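Purine nucleoside phosphorylase (Schistosoma mansoni, PDB 5KO5) catalyses the reversible phosphorolysis of purine nucleosides, releasing the free base and ribose 1-phosphate, and here holds cytosine in a pocket. Local coordinates at residues L242-S247 against E260-V265; G121-L126 against G215-G220; G129-I134 against D271-W276. All coordinates share one frame; numbering follows the deposited sequence. Where two conformers were deposited one is given.

Interaction 1: L242-S247 against E260-V265; sequences LIANNS and EKVLAV. With CYT (6-aminopyrimidin-2(1H)-one), chain B.
A244 and V262 meet where the end of strand 236-246 packs against the first turns of helix 259-283. This is a strand-helix packing in the mixed alpha/beta fold of the phosphorylase superfamily, and it lies at one wall of the cytosine pocket. The two short segments run in roughly opposed directions, at 137°, and their axes come within 7.8 Å. A244 directs its CB at the helix, where it sits against both methyls of V262. The closer is V262 CG2, 3.7 Å from A244 CB. The same V262 CG2 also comes to 3.9 Å from C5 of the cytosine ring, so one methyl touches strand and ligand together. One turn on, V265 points at the strand and lays its two methyls against successive carbonyl oxygens. V265 CG1, anti to the backbone N (chi1 178°), lies 3.6 Å from I243 O. V265 CG2 lies 3.5 Å from A244 O, an oxygen that also accepts a hydrogen bond from S128 OG. L242 closes this end of the contact, with L242 CG 4.3 Å from V265 CG1. The strand and helix meet by van der Waals packing, of methyl on methyl and methyl on carbonyl oxygen. The polar contacts lie where the strand ends and helix 247-252 begins. N245 ND2 donates to S247 OG, with the hydroxyl tilted from the amide plane. D250 is a second partner of that amide nitrogen, and E203 bonds both S247 OG and the ligand. With ND2 engaged in this way, the other branch of the amide faces the base: cytosine N4 donates to N245 OD1 over 2.9 Å, at an N-H...O angle of 162°.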
ATOM      1  N   LEU A 242     -22.670  -3.148  -8.564  1.00 14.46           N
ATOM      2  CA  LEU A 242     -23.179  -3.802  -9.760  1.00 17.13           C
ATOM      3  C   LEU A 242     -22.025  -4.576 -10.384  1.00 16.76           C
ATOM      4  O   LEU A 242     -20.973  -4.001 -10.668  1.00 14.53           O
ATOM      5  CB  LEU A 242     -23.719  -2.764 -10.741  1.00 16.31           C
ATOM      6  CG  LEU A 242     -24.108  -3.271 -12.136  1.00 16.11           C
ATOM      7  CD1 LEU A 242     -25.191  -4.340 -12.061  1.00 17.75           C
ATOM      8  CD2 LEU A 242     -24.570  -2.106 -12.983  1.00 21.51           C
ATOM      9  N   ILE A 243     -22.214  -5.879 -10.577  1.00 15.67           N
ATOM     10  CA  ILE A 243     -21.150  -6.747 -11.073  1.00 16.61           C
ATOM     11  C   ILE A 243     -21.045  -6.581 -12.586  1.00 13.63           C
ATOM     12  O   ILE A 243     -21.970  -6.921 -13.329  1.00 15.52           O
ATOM     13  CB  ILE A 243     -21.396  -8.211 -10.685  1.00 15.94           C
ATOM     14  CG1 ILE A 243     -21.521  -8.348  -9.154  1.00 17.50           C
ATOM     15  CG2 ILE A 243     -20.314  -9.101 -11.272  1.00 18.44           C
ATOM     16  CD1 ILE A 243     -20.317  -7.794  -8.382  1.00 17.52           C
ATOM     17  N   ALA A 244     -19.910  -6.054 -13.051  1.00 13.30           N
ATOM     18  CA  ALA A 244     -19.716  -5.866 -14.488  1.00 14.10           C
ATOM     19  C   ALA A 244     -19.329  -7.162 -15.192  1.00 16.01           C
ATOM     20  O   ALA A 244     -19.655  -7.350 -16.365  1.00 17.62           O
ATOM     21  CB  ALA A 244     -18.645  -4.802 -14.739  1.00 16.67           C
ATOM     22  N   ASN A 245     -18.646  -8.059 -14.490  1.00 16.07           N
ATOM     23  CA  ASN A 245     -18.069  -9.256 -15.082  1.00 15.88           C
ATOM     24  C   ASN A 245     -17.624 -10.121 -13.922  1.00 17.13           C
ATOM     25  O   ASN A 245     -17.451  -9.632 -12.806  1.00 17.39           O
ATOM     26  CB  ASN A 245     -16.845  -8.900 -15.936  1.00 14.44           C
ATOM     27  CG  ASN A 245     -15.693  -8.386 -15.098  1.00 15.19           C
ATOM     28  OD1 ASN A 245     -15.790  -7.313 -14.496  1.00 16.73           O
ATOM     29  ND2 ASN A 245     -14.610  -9.159 -15.022  1.00 15.48           N
ATOM     30  N   ASN A 246     -17.431 -11.406 -14.183  1.00 16.18           N
ATOM     31  CA  ASN A 246     -16.790 -12.270 -13.203  1.00 15.54           C
ATOM     32  C   ASN A 246     -15.335 -12.429 -13.610  1.00 16.17           C
ATOM     33  O   ASN A 246     -15.029 -13.080 -14.618  1.00 15.57           O
ATOM     34  CB  ASN A 246     -17.474 -13.625 -13.078  1.00 17.50           C
ATOM     35  CG  ASN A 246     -16.938 -14.399 -11.913  1.00 17.77           C
ATOM     36  OD1 ASN A 246     -15.781 -14.795 -11.923  1.00 18.10           O
ATOM     37  ND2 ASN A 246     -17.746 -14.557 -10.865  1.00 18.91           N
ATOM     38  N   SER A 247     -14.442 -11.831 -12.825  1.00 14.75           N
ATOM     39  CA  SER A 247     -13.038 -11.795 -13.213  1.00 14.72           C
ATOM     40  C   SER A 247     -12.374 -13.157 -13.115  1.00 14.49           C
ATOM     41  O   SER A 247     -11.402 -13.415 -13.829  1.00 14.95           O
ATOM     42  CB  SER A 247     -12.287 -10.755 -12.384  1.00 15.72           C
ATOM     43  OG  SER A 247     -12.890  -9.484 -12.557  1.00 17.32           O
ATOM     44  N   GLU A 260     -15.605  -0.090 -21.559  1.00 20.69           N
ATOM     45  CA  GLU A 260     -16.790  -0.028 -22.415  1.00 20.59           C
ATOM     46  C   GLU A 260     -17.755  -1.164 -22.094  1.00 19.27           C
ATOM     47  O   GLU A 260     -18.978  -0.962 -22.064  1.00 19.06           O
ATOM     48  CB  GLU A 260     -16.399  -0.042 -23.898  1.00 21.92           C
ATOM     49  CG  GLU A 260     -15.552   1.136 -24.362  1.00 40.49           C
ATOM     50  CD  GLU A 260     -14.065   0.932 -24.109  1.00 58.10           C
ATOM     51  OE1 GLU A 260     -13.574   1.373 -23.050  1.00 60.63           O
ATOM     52  OE2 GLU A 260     -13.389   0.324 -24.968  1.00 65.51           O
ATOM     53  N   LYS A 261     -17.232  -2.368 -21.858  1.00 19.26           N
ATOM     54  CA  LYS A 261     -18.097  -3.469 -21.449  1.00 21.04           C
ATOM     55  C   LYS A 261     -18.703  -3.203 -20.083  1.00 19.69           C
ATOM     56  O   LYS A 261     -19.884  -3.497 -19.848  1.00 20.84           O
ATOM     57  CB  LYS A 261     -17.324  -4.791 -21.458  1.00 23.57           C
ATOM     58  CG  LYS A 261     -16.950  -5.247 -22.858  1.00 23.47           C
ATOM     59  CD  LYS A 261     -16.607  -6.729 -22.912  1.00 32.42           C
ATOM     60  CE  LYS A 261     -15.207  -7.006 -22.395  1.00 34.27           C
ATOM     61  NZ  LYS A 261     -14.858  -8.452 -22.523  1.00 34.74           N
ATOM     62  N   VAL A 262     -17.918  -2.620 -19.176  1.00 18.01           N
ATOM     63  CA  VAL A 262     -18.435  -2.267 -17.857  1.00 18.43           C
ATOM     64  C   VAL A 262     -19.603  -1.302 -17.993  1.00 16.91           C
ATOM     65  O   VAL A 262     -20.669  -1.506 -17.404  1.00 19.19           O
ATOM     66  CB  VAL A 262     -17.311  -1.681 -16.985  1.00 20.11           C
ATOM     67  CG1 VAL A 262     -17.877  -1.068 -15.695  1.00 20.75           C
ATOM     68  CG2 VAL A 262     -16.278  -2.756 -16.658  1.00 22.58           C
ATOM     69  N   LEU A 263     -19.420  -0.243 -18.785  1.00 17.39           N
ATOM     70  CA  LEU A 263     -20.464   0.762 -18.928  1.00 20.41           C
ATOM     71  C   LEU A 263     -21.709   0.194 -19.593  1.00 17.57           C
ATOM     72  O   LEU A 263     -22.819   0.672 -19.336  1.00 19.20           O
ATOM     73  CB  LEU A 263     -19.944   1.968 -19.709  1.00 19.51           C
ATOM     74  CG  LEU A 263     -18.957   2.862 -18.961  1.00 21.01           C
ATOM     75  CD1 LEU A 263     -18.508   4.014 -19.846  1.00 26.07           C
ATOM     76  CD2 LEU A 263     -19.585   3.375 -17.666  1.00 27.36           C
ATOM     77  N   ALA A 264     -21.551  -0.809 -20.470  1.00 18.28           N
ATOM     78  CA  ALA A 264     -22.722  -1.430 -21.085  1.00 18.17           C
ATOM     79  C   ALA A 264     -23.541  -2.199 -20.058  1.00 17.35           C
ATOM     80  O   ALA A 264     -24.775  -2.237 -20.145  1.00 18.26           O
ATOM     81  CB  ALA A 264     -22.295  -2.342 -22.237  1.00 19.17           C
ATOM     82  N   VAL A 265     -22.879  -2.827 -19.080  1.00 17.27           N
ATOM     83  CA  VAL A 265     -23.621  -3.465 -17.995  1.00 18.90           C
ATOM     84  C   VAL A 265     -24.341  -2.417 -17.156  1.00 18.07           C
ATOM     85  O   VAL A 265     -25.505  -2.598 -16.780  1.00 18.72           O
ATOM     86  CB  VAL A 265     -22.699  -4.365 -17.148  1.00 19.21           C
ATOM     87  CG1 VAL A 265     -23.486  -4.988 -16.001  1.00 19.14           C
ATOM     88  CG2 VAL A 265     -22.101  -5.453 -18.021  1.00 19.29           C
TER
HETATM   89  N3  CYT B 301     -13.114  -4.080 -11.777  1.00 13.97           N
HETATM   90  C4  CYT B 301     -14.004  -4.572 -12.641  1.00 12.98           C
HETATM   91  N1  CYT B 301     -14.395  -2.083 -11.640  1.00 18.03           N
HETATM   92  C2  CYT B 301     -13.272  -2.832 -11.268  1.00 14.17           C
HETATM   93  O2  CYT B 301     -12.437  -2.342 -10.501  1.00 13.76           O
HETATM   94  N4  CYT B 301     -13.786  -5.802 -13.118  1.00 16.54           N
HETATM   95  C5  CYT B 301     -15.161  -3.827 -13.026  1.00 17.36           C
HETATM   96  C6  CYT B 301     -15.308  -2.599 -12.510  1.00 18.76           C

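Interaction 2: G121-L126 against G215-G220; sequences GINRKL and GCDVVG. With CYT (6-aminopyrimidin-2(1H)-one), chain B.
N123 and D217 hold each other by side chain and by backbone. N123 ND2 donates to D217 OD1 over 2.8 Å, a nearly straight bond at 165°. The carboxylate oxygen lies close to the amide plane of N123, and the two side chains run side by side. D217 O takes two more N-H groups, both from the same face of its carbonyl plane. I122 N is 2.8 Å from D217 O and stands well above that plane. N123 N is 3.1 Å from D217 O and is less tilted. N123 also shapes its own loop. Its OD1 accepts K125 N in an Asx turn, and a type I turn runs from N123 to L126. The other carboxylate oxygen, D217 OD2, is bonded to V193 N of the neighbouring strand. G121 and V218 form an antiparallel non-hydrogen-bonded pair. Apolar contacts surround these bonds. L126 CD1 lies 3.6 Å from V218 CG1, the two side chains crossing at about a right angle. I122 CD1 reaches V219 CG1 at 4.1 Å. Beyond V219 the strand meets the base, with G220 CA 3.4 Å from cytosine O2. One aspartate supplies both a carbonyl and a carboxylate to the loop, just before its strand enters the pocket. This probably holds the loop in place, and the bonds at both ends of the N123 amide fix its rotation.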
ATOM      1  N   GLY A 121     -16.668  -9.258 -10.184  1.00 16.37           N
ATOM      2  CA  GLY A 121     -17.064 -10.372  -9.335  1.00 17.57           C
ATOM      3  C   GLY A 121     -15.927 -11.369  -9.168  1.00 17.28           C
ATOM      4  O   GLY A 121     -15.278 -11.760 -10.145  1.00 17.10           O
ATOM      5  N   ILE A 122     -15.686 -11.778  -7.927  1.00 15.37           N
ATOM      6  CA  ILE A 122     -14.705 -12.803  -7.593  1.00 17.22           C
ATOM      7  C   ILE A 122     -15.388 -14.107  -7.203  1.00 16.40           C
ATOM      8  O   ILE A 122     -15.034 -15.177  -7.698  1.00 19.53           O
ATOM      9  CB  ILE A 122     -13.767 -12.315  -6.467  1.00 15.16           C
ATOM     10  CG1 ILE A 122     -13.036 -11.031  -6.865  1.00 14.37           C
ATOM     11  CG2 ILE A 122     -12.775 -13.412  -6.097  1.00 17.04           C
ATOM     12  CD1 ILE A 122     -12.028 -11.213  -8.007  1.00 14.90           C
ATOM     13  N   ASN A 123     -16.367 -14.028  -6.298  1.00 18.51           N
ATOM     14  CA  ASN A 123     -17.156 -15.188  -5.902  1.00 19.45           C
ATOM     15  C   ASN A 123     -17.789 -15.837  -7.124  1.00 21.19           C
ATOM     16  O   ASN A 123     -18.317 -15.157  -8.008  1.00 20.95           O
ATOM     17  CB  ASN A 123     -18.269 -14.733  -4.947  1.00 19.26           C
ATOM     18  CG  ASN A 123     -18.976 -15.902  -4.262  1.00 23.48           C
ATOM     19  OD1 ASN A 123     -19.585 -16.747  -4.910  1.00 26.79           O
ATOM     20  ND2 ASN A 123     -18.893 -15.939  -2.937  1.00 26.84           N
ATOM     21  N   ARG A 124     -17.760 -17.169  -7.157  1.00 24.55           N
ATOM     22  CA  ARG A 124     -18.259 -17.884  -8.321  1.00 27.59           C
ATOM     23  C   ARG A 124     -19.748 -17.715  -8.535  1.00 21.52           C
ATOM     24  O   ARG A 124     -20.222 -17.926  -9.655  1.00 26.43           O
ATOM     25  CB  ARG A 124     -17.942 -19.378  -8.204  1.00 40.15           C
ATOM     26  CG  ARG A 124     -17.365 -19.986  -9.488  1.00 59.96           C
ATOM     27  CD  ARG A 124     -15.946 -19.535  -9.787  1.00 69.52           C
ATOM     28  NE  ARG A 124     -15.467 -18.436  -8.964  1.00 74.29           N
ATOM     29  CZ  ARG A 124     -14.873 -18.568  -7.787  1.00 84.21           C
ATOM     30  NH1 ARG A 124     -14.623 -19.774  -7.280  1.00 79.92           N
ATOM     31  NH2 ARG A 124     -14.533 -17.473  -7.134  1.00 93.72           N
ATOM     32  N   LYS A 125     -20.500 -17.370  -7.494  1.00 25.54           N
ATOM     33  CA  LYS A 125     -21.941 -17.248  -7.652  1.00 28.62           C
ATOM     34  C   LYS A 125     -22.343 -15.995  -8.418  1.00 26.46           C
ATOM     35  O   LYS A 125     -23.515 -15.856  -8.777  1.00 27.77           O
ATOM     36  CB  LYS A 125     -22.613 -17.263  -6.283  1.00 34.19           C
ATOM     37  CG  LYS A 125     -22.466 -18.578  -5.539  1.00 42.48           C
ATOM     38  CD  LYS A 125     -23.069 -18.464  -4.152  1.00 50.66           C
ATOM     39  CE  LYS A 125     -23.045 -19.789  -3.420  1.00 60.80           C
ATOM     40  NZ  LYS A 125     -23.696 -19.677  -2.085  1.00 68.92           N
ATOM     41  N   LEU A 126     -21.403 -15.097  -8.699  1.00 22.25           N
ATOM     42  CA  LEU A 126     -21.716 -13.771  -9.216  1.00 19.32           C
ATOM     43  C   LEU A 126     -21.610 -13.736 -10.736  1.00 20.86           C
ATOM     44  O   LEU A 126     -20.579 -14.111 -11.308  1.00 25.43           O
ATOM     45  CB  LEU A 126     -20.781 -12.731  -8.599  1.00 17.57           C
ATOM     46  CG  LEU A 126     -20.908 -12.577  -7.079  1.00 20.28           C
ATOM     47  CD1 LEU A 126     -19.873 -11.587  -6.527  1.00 18.85           C
ATOM     48  CD2 LEU A 126     -22.328 -12.161  -6.686  1.00 23.26           C
ATOM     49  N   GLY A 215     -11.094 -14.721   0.518  1.00 40.06           N
ATOM     50  CA  GLY A 215     -12.486 -14.569   0.882  1.00 45.65           C
ATOM     51  C   GLY A 215     -13.249 -13.492   0.134  1.00 52.23           C
ATOM     52  O   GLY A 215     -14.485 -13.485   0.185  1.00 62.14           O
ATOM     53  N   CYS A 216     -12.551 -12.604  -0.575  1.00 32.32           N
ATOM     54  CA  CYS A 216     -13.200 -11.465  -1.216  0.92 26.70           C
ATOM     55  C   CYS A 216     -14.246 -11.914  -2.227  1.00 20.72           C
ATOM     56  O   CYS A 216     -14.023 -12.837  -3.014  1.00 19.78           O
ATOM     57  CB  CYS A 216     -12.171 -10.609  -1.948  0.92 39.05           C
ATOM     58  SG  CYS A 216     -10.847  -9.967  -0.928  0.92 48.65           S
ATOM     59  N   ASP A 217     -15.385 -11.232  -2.223  1.00 16.59           N
ATOM     60  CA  ASP A 217     -16.454 -11.532  -3.166  1.00 15.48           C
ATOM     61  C   ASP A 217     -16.461 -10.635  -4.390  1.00 16.31           C
ATOM     62  O   ASP A 217     -16.843 -11.100  -5.468  1.00 15.28           O
ATOM     63  CB  ASP A 217     -17.812 -11.450  -2.464  1.00 17.18           C
ATOM     64  CG  ASP A 217     -17.913 -12.438  -1.315  1.00 18.74           C
ATOM     65  OD1 ASP A 217     -17.862 -13.652  -1.600  1.00 23.92           O
ATOM     66  OD2 ASP A 217     -18.013 -12.027  -0.143  1.00 18.36           O
ATOM     67  N   VAL A 218     -16.083  -9.360  -4.247  1.00 14.58           N
ATOM     68  CA  VAL A 218     -16.071  -8.390  -5.337  1.00 14.33           C
ATOM     69  C   VAL A 218     -14.834  -7.515  -5.167  1.00 13.40           C
ATOM     70  O   VAL A 218     -14.264  -7.428  -4.079  1.00 14.36           O
ATOM     71  CB  VAL A 218     -17.349  -7.514  -5.410  1.00 19.60           C
ATOM     72  CG1 VAL A 218     -18.606  -8.368  -5.365  1.00 18.45           C
ATOM     73  CG2 VAL A 218     -17.378  -6.508  -4.292  1.00 21.99           C
ATOM     74  N   VAL A 219     -14.408  -6.879  -6.259  1.00 12.67           N
ATOM     75  CA  VAL A 219     -13.257  -5.975  -6.224  1.00 11.87           C
ATOM     76  C   VAL A 219     -13.581  -4.717  -7.021  1.00 13.08           C
ATOM     77  O   VAL A 219     -14.208  -4.781  -8.087  1.00 13.69           O
ATOM     78  CB  VAL A 219     -11.964  -6.667  -6.719  1.00 11.26           C
ATOM     79  CG1 VAL A 219     -12.098  -7.149  -8.166  1.00 15.49           C
ATOM     80  CG2 VAL A 219     -10.752  -5.744  -6.575  1.00 13.71           C
ATOM     81  N   GLY A 220     -13.172  -3.562  -6.501  1.00 11.72           N
ATOM     82  CA  GLY A 220     -13.355  -2.333  -7.249  1.00 12.03           C
ATOM     83  C   GLY A 220     -12.439  -1.262  -6.709  1.00 13.01           C
ATOM     84  O   GLY A 220     -11.664  -1.496  -5.780  1.00 12.33           O
TER
HETATM   85  N3  CYT B 301     -13.114  -4.080 -11.777  1.00 13.97           N
HETATM   86  C4  CYT B 301     -14.004  -4.572 -12.641  1.00 12.98           C
HETATM   87  N1  CYT B 301     -14.395  -2.083 -11.640  1.00 18.03           N
HETATM   88  C2  CYT B 301     -13.272  -2.832 -11.268  1.00 14.17           C
HETATM   89  O2  CYT B 301     -12.437  -2.342 -10.501  1.00 13.76           O
HETATM   90  N4  CYT B 301     -13.786  -5.802 -13.118  1.00 16.54           N
HETATM   91  C5  CYT B 301     -15.161  -3.827 -13.026  1.00 17.36           C
HETATM   92  C6  CYT B 301     -15.308  -2.599 -12.510  1.00 18.76           C

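Interaction 3: G129-I134 against D271-W276; sequences GDFVLI and DLLQMW
The F131 ring carries W276 over one face and L272 at its edge. W276 CZ3 stands 3.6 Å above the phenyl plane, offset toward the rim on the F131 CG side. The two six-membered rings have centroids 5.1 Å apart and planes inclined by 59°, an oblique aromatic pair. Near the plane of the phenyl ring, L272 CD2 meets the far edge at F131 CE2, 3.9 Å away. L273 CD1 comes in obliquely to F131 CE1 at 4.1 Å. F131 thus reaches from the strand toward the helix and touches three of its side chains. W276 answers in the opposite direction. Its CG lies anti to the backbone N (chi1 -169°), which sends the indole out past the phenyl ring toward the sheet. There W276 CH2 lies 3.9 Å from L133 CD2, so the indole bridges two residues of the strand, F131 and L133. The indole nitrogen is satisfied outside the contact, where W276 NE1 bonds to A176 O of helix 170-182. F185 adds an edge-to-face partner. Such long side chains keep the backbones well apart: the axes of 131-134 and 271-276 approach no closer than 12.5 Å. This is the apolar packing of a C-terminal helix on a central sheet, as expected of the alpha/beta fold of the phosphorylase superfamily.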
ATOM      1  N   GLY A 129     -24.214  -8.295 -14.221  1.00 19.16           N
ATOM      2  CA  GLY A 129     -25.548  -7.785 -13.995  1.00 16.86           C
ATOM      3  C   GLY A 129     -26.121  -8.057 -12.618  1.00 18.47           C
ATOM      4  O   GLY A 129     -27.218  -7.569 -12.319  1.00 19.10           O
ATOM      5  N   ASP A 130     -25.427  -8.818 -11.774  1.00 17.93           N
ATOM      6  CA  ASP A 130     -25.890  -9.043 -10.412  1.00 19.04           C
ATOM      7  C   ASP A 130     -25.576  -7.827  -9.546  1.00 16.61           C
ATOM      8  O   ASP A 130     -24.723  -7.002  -9.874  1.00 18.05           O
ATOM      9  CB  ASP A 130     -25.203 -10.267  -9.795  1.00 18.46           C
ATOM     10  CG  ASP A 130     -25.724 -11.597 -10.348  1.00 20.39           C
ATOM     11  OD1 ASP A 130     -26.752 -11.617 -11.060  1.00 22.55           O
ATOM     12  OD2 ASP A 130     -25.099 -12.640 -10.051  1.00 23.68           O
ATOM     13  N   PHE A 131     -26.279  -7.726  -8.423  1.00 18.44           N
ATOM     14  CA  PHE A 131     -26.028  -6.700  -7.421  1.00 17.18           C
ATOM     15  C   PHE A 131     -25.484  -7.364  -6.166  1.00 18.63           C
ATOM     16  O   PHE A 131     -25.949  -8.438  -5.771  1.00 19.69           O
ATOM     17  CB  PHE A 131     -27.311  -5.960  -7.044  1.00 19.70           C
ATOM     18  CG  PHE A 131     -27.990  -5.287  -8.196  1.00 21.09           C
ATOM     19  CD1 PHE A 131     -27.426  -4.170  -8.796  1.00 21.41           C
ATOM     20  CD2 PHE A 131     -29.206  -5.753  -8.664  1.00 24.08           C
ATOM     21  CE1 PHE A 131     -28.066  -3.539  -9.861  1.00 21.40           C
ATOM     22  CE2 PHE A 131     -29.848  -5.127  -9.721  1.00 27.05           C
ATOM     23  CZ  PHE A 131     -29.275  -4.020 -10.318  1.00 24.73           C
ATOM     24  N   VAL A 132     -24.513  -6.717  -5.525  1.00 17.04           N
ATOM     25  CA  VAL A 132     -23.971  -7.190  -4.254  1.00 16.52           C
ATOM     26  C   VAL A 132     -24.164  -6.114  -3.192  1.00 17.32           C
ATOM     27  O   VAL A 132     -23.628  -5.002  -3.316  1.00 15.57           O
ATOM     28  CB  VAL A 132     -22.500  -7.604  -4.378  1.00 17.55           C
ATOM     29  CG1 VAL A 132     -21.963  -8.032  -3.019  1.00 19.94           C
ATOM     30  CG2 VAL A 132     -22.364  -8.736  -5.391  1.00 20.23           C
ATOM     31  N   LEU A 133     -24.946  -6.437  -2.161  1.00 15.89           N
ATOM     32  CA  LEU A 133     -25.008  -5.601  -0.970  1.00 17.13           C
ATOM     33  C   LEU A 133     -23.702  -5.785  -0.210  1.00 15.39           C
ATOM     34  O   LEU A 133     -23.374  -6.898   0.210  1.00 17.31           O
ATOM     35  CB  LEU A 133     -26.192  -6.015  -0.094  1.00 17.09           C
ATOM     36  CG  LEU A 133     -27.546  -6.082  -0.800  1.00 20.05           C
ATOM     37  CD1 LEU A 133     -28.625  -6.569   0.156  1.00 18.37           C
ATOM     38  CD2 LEU A 133     -27.915  -4.729  -1.397  1.00 22.49           C
ATOM     39  N   ILE A 134     -22.944  -4.713  -0.047  1.00 15.54           N
ATOM     40  CA  ILE A 134     -21.635  -4.833   0.585  1.00 14.47           C
ATOM     41  C   ILE A 134     -21.808  -4.917   2.095  1.00 15.71           C
ATOM     42  O   ILE A 134     -22.463  -4.067   2.706  1.00 16.22           O
ATOM     43  CB  ILE A 134     -20.727  -3.669   0.173  1.00 12.87           C
ATOM     44  CG1 ILE A 134     -20.492  -3.739  -1.333  1.00 15.35           C
ATOM     45  CG2 ILE A 134     -19.387  -3.743   0.939  1.00 14.85           C
ATOM     46  CD1 ILE A 134     -19.842  -2.501  -1.901  1.00 20.24           C
ATOM     47  N   ASP A 271     -31.762   1.524 -15.045  1.00 21.58           N
ATOM     48  CA  ASP A 271     -33.134   1.899 -14.727  1.00 21.56           C
ATOM     49  C   ASP A 271     -33.666   1.111 -13.540  1.00 25.66           C
ATOM     50  O   ASP A 271     -34.382   1.661 -12.691  1.00 24.49           O
ATOM     51  CB  ASP A 271     -34.017   1.751 -15.963  1.00 24.81           C
ATOM     52  CG  ASP A 271     -33.653   2.741 -17.036  1.00 32.16           C
ATOM     53  OD1 ASP A 271     -34.042   3.921 -16.904  1.00 32.44           O
ATOM     54  OD2 ASP A 271     -32.979   2.341 -18.008  1.00 30.53           O
ATOM     55  N   LEU A 272     -33.322  -0.176 -13.459  1.00 23.34           N
ATOM     56  CA  LEU A 272     -33.716  -0.976 -12.304  1.00 23.07           C
ATOM     57  C   LEU A 272     -33.072  -0.449 -11.030  1.00 21.43           C
ATOM     58  O   LEU A 272     -33.730  -0.346  -9.988  1.00 23.20           O
ATOM     59  CB  LEU A 272     -33.332  -2.436 -12.530  1.00 23.42           C
ATOM     60  CG  LEU A 272     -33.690  -3.406 -11.399  1.00 23.43           C
ATOM     61  CD1 LEU A 272     -35.196  -3.425 -11.142  1.00 25.22           C
ATOM     62  CD2 LEU A 272     -33.173  -4.802 -11.692  1.00 26.44           C
ATOM     63  N   LEU A 273     -31.789  -0.088 -11.098  1.00 19.91           N
ATOM     64  CA  LEU A 273     -31.111   0.434  -9.921  1.00 20.70           C
ATOM     65  C   LEU A 273     -31.702   1.770  -9.486  1.00 20.00           C
ATOM     66  O   LEU A 273     -31.830   2.034  -8.284  1.00 21.42           O
ATOM     67  CB  LEU A 273     -29.621   0.555 -10.216  1.00 18.92           C
ATOM     68  CG  LEU A 273     -28.738   1.004  -9.060  1.00 23.87           C
ATOM     69  CD1 LEU A 273     -28.794   0.012  -7.909  1.00 22.81           C
ATOM     70  CD2 LEU A 273     -27.309   1.167  -9.551  1.00 33.22           C
ATOM     71  N   GLN A 274     -32.089   2.617 -10.444  1.00 22.05           N
ATOM     72  CA  GLN A 274     -32.721   3.882 -10.085  1.00 23.17           C
ATOM     73  C   GLN A 274     -34.036   3.644  -9.355  1.00 22.31           C
ATOM     74  O   GLN A 274     -34.320   4.276  -8.329  1.00 24.21           O
ATOM     75  CB  GLN A 274     -32.970   4.740 -11.324  1.00 28.51           C
ATOM     76  CG  GLN A 274     -33.639   6.058 -10.944  1.00 37.82           C
ATOM     77  CD  GLN A 274     -34.467   6.675 -12.054  1.00 58.72           C
ATOM     78  OE1 GLN A 274     -34.751   6.039 -13.069  1.00 67.74           O
ATOM     79  NE2 GLN A 274     -34.857   7.931 -11.864  1.00 68.41           N
ATOM     80  N   MET A 275     -34.868   2.750  -9.894  1.00 21.53           N
ATOM     81  CA  MET A 275     -36.137   2.431  -9.249  1.00 21.69           C
ATOM     82  C   MET A 275     -35.899   1.879  -7.847  1.00 21.19           C
ATOM     83  O   MET A 275     -36.582   2.262  -6.891  1.00 22.45           O
ATOM     84  CB  MET A 275     -36.904   1.434 -10.132  1.00 23.78           C
ATOM     85  CG  MET A 275     -38.348   1.172  -9.734  1.00 40.15           C
ATOM     86  SD  MET A 275     -38.497   0.093  -8.300  1.00 41.83           S
ATOM     87  CE  MET A 275     -37.454  -1.247  -8.779  1.00 20.50           C
ATOM     88  N   TRP A 276     -34.912   0.996  -7.709  1.00 20.06           N
ATOM     89  CA  TRP A 276     -34.623   0.381  -6.420  1.00 21.14           C
ATOM     90  C   TRP A 276     -34.223   1.435  -5.398  1.00 21.69           C
ATOM     91  O   TRP A 276     -34.758   1.479  -4.282  1.00 20.70           O
ATOM     92  CB  TRP A 276     -33.475  -0.600  -6.625  1.00 20.68           C
ATOM     93  CG  TRP A 276     -33.184  -1.534  -5.502  1.00 20.72           C
ATOM     94  CD1 TRP A 276     -33.963  -1.792  -4.405  1.00 21.75           C
ATOM     95  CD2 TRP A 276     -32.045  -2.385  -5.396  1.00 18.33           C
ATOM     96  NE1 TRP A 276     -33.356  -2.742  -3.611  1.00 20.30           N
ATOM     97  CE2 TRP A 276     -32.179  -3.125  -4.202  1.00 19.31           C
ATOM     98  CE3 TRP A 276     -30.911  -2.588  -6.196  1.00 17.82           C
ATOM     99  CZ2 TRP A 276     -31.220  -4.050  -3.784  1.00 20.33           C
ATOM    100  CZ3 TRP A 276     -29.964  -3.508  -5.786  1.00 18.41           C
ATOM    101  CH2 TRP A 276     -30.124  -4.229  -4.589  1.00 20.56           C
TER

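How the interactions relate
All three contacts are largely buried and reach one mixed sheet. Interactions 1 and 3 use different turns of helix 259-283 against neighbouring strands. Both are held by packing, without hydrogen bonds between their segments, but small side chains bring helix and strand close in interaction 1, while aromatic rings hold them apart in interaction 3. Interaction 2 uses a loop and a short strand, and it alone has hydrogen bonds across its segments. Interactions 1 and 2 both touch cytosine; interaction 3 lies farther off, with the F131 side chain about 13 Å away. Backbone bonds probably join the sites, G121 with N245 and S247, and I243 with G129 and D130. V132 packs on L126 and V218.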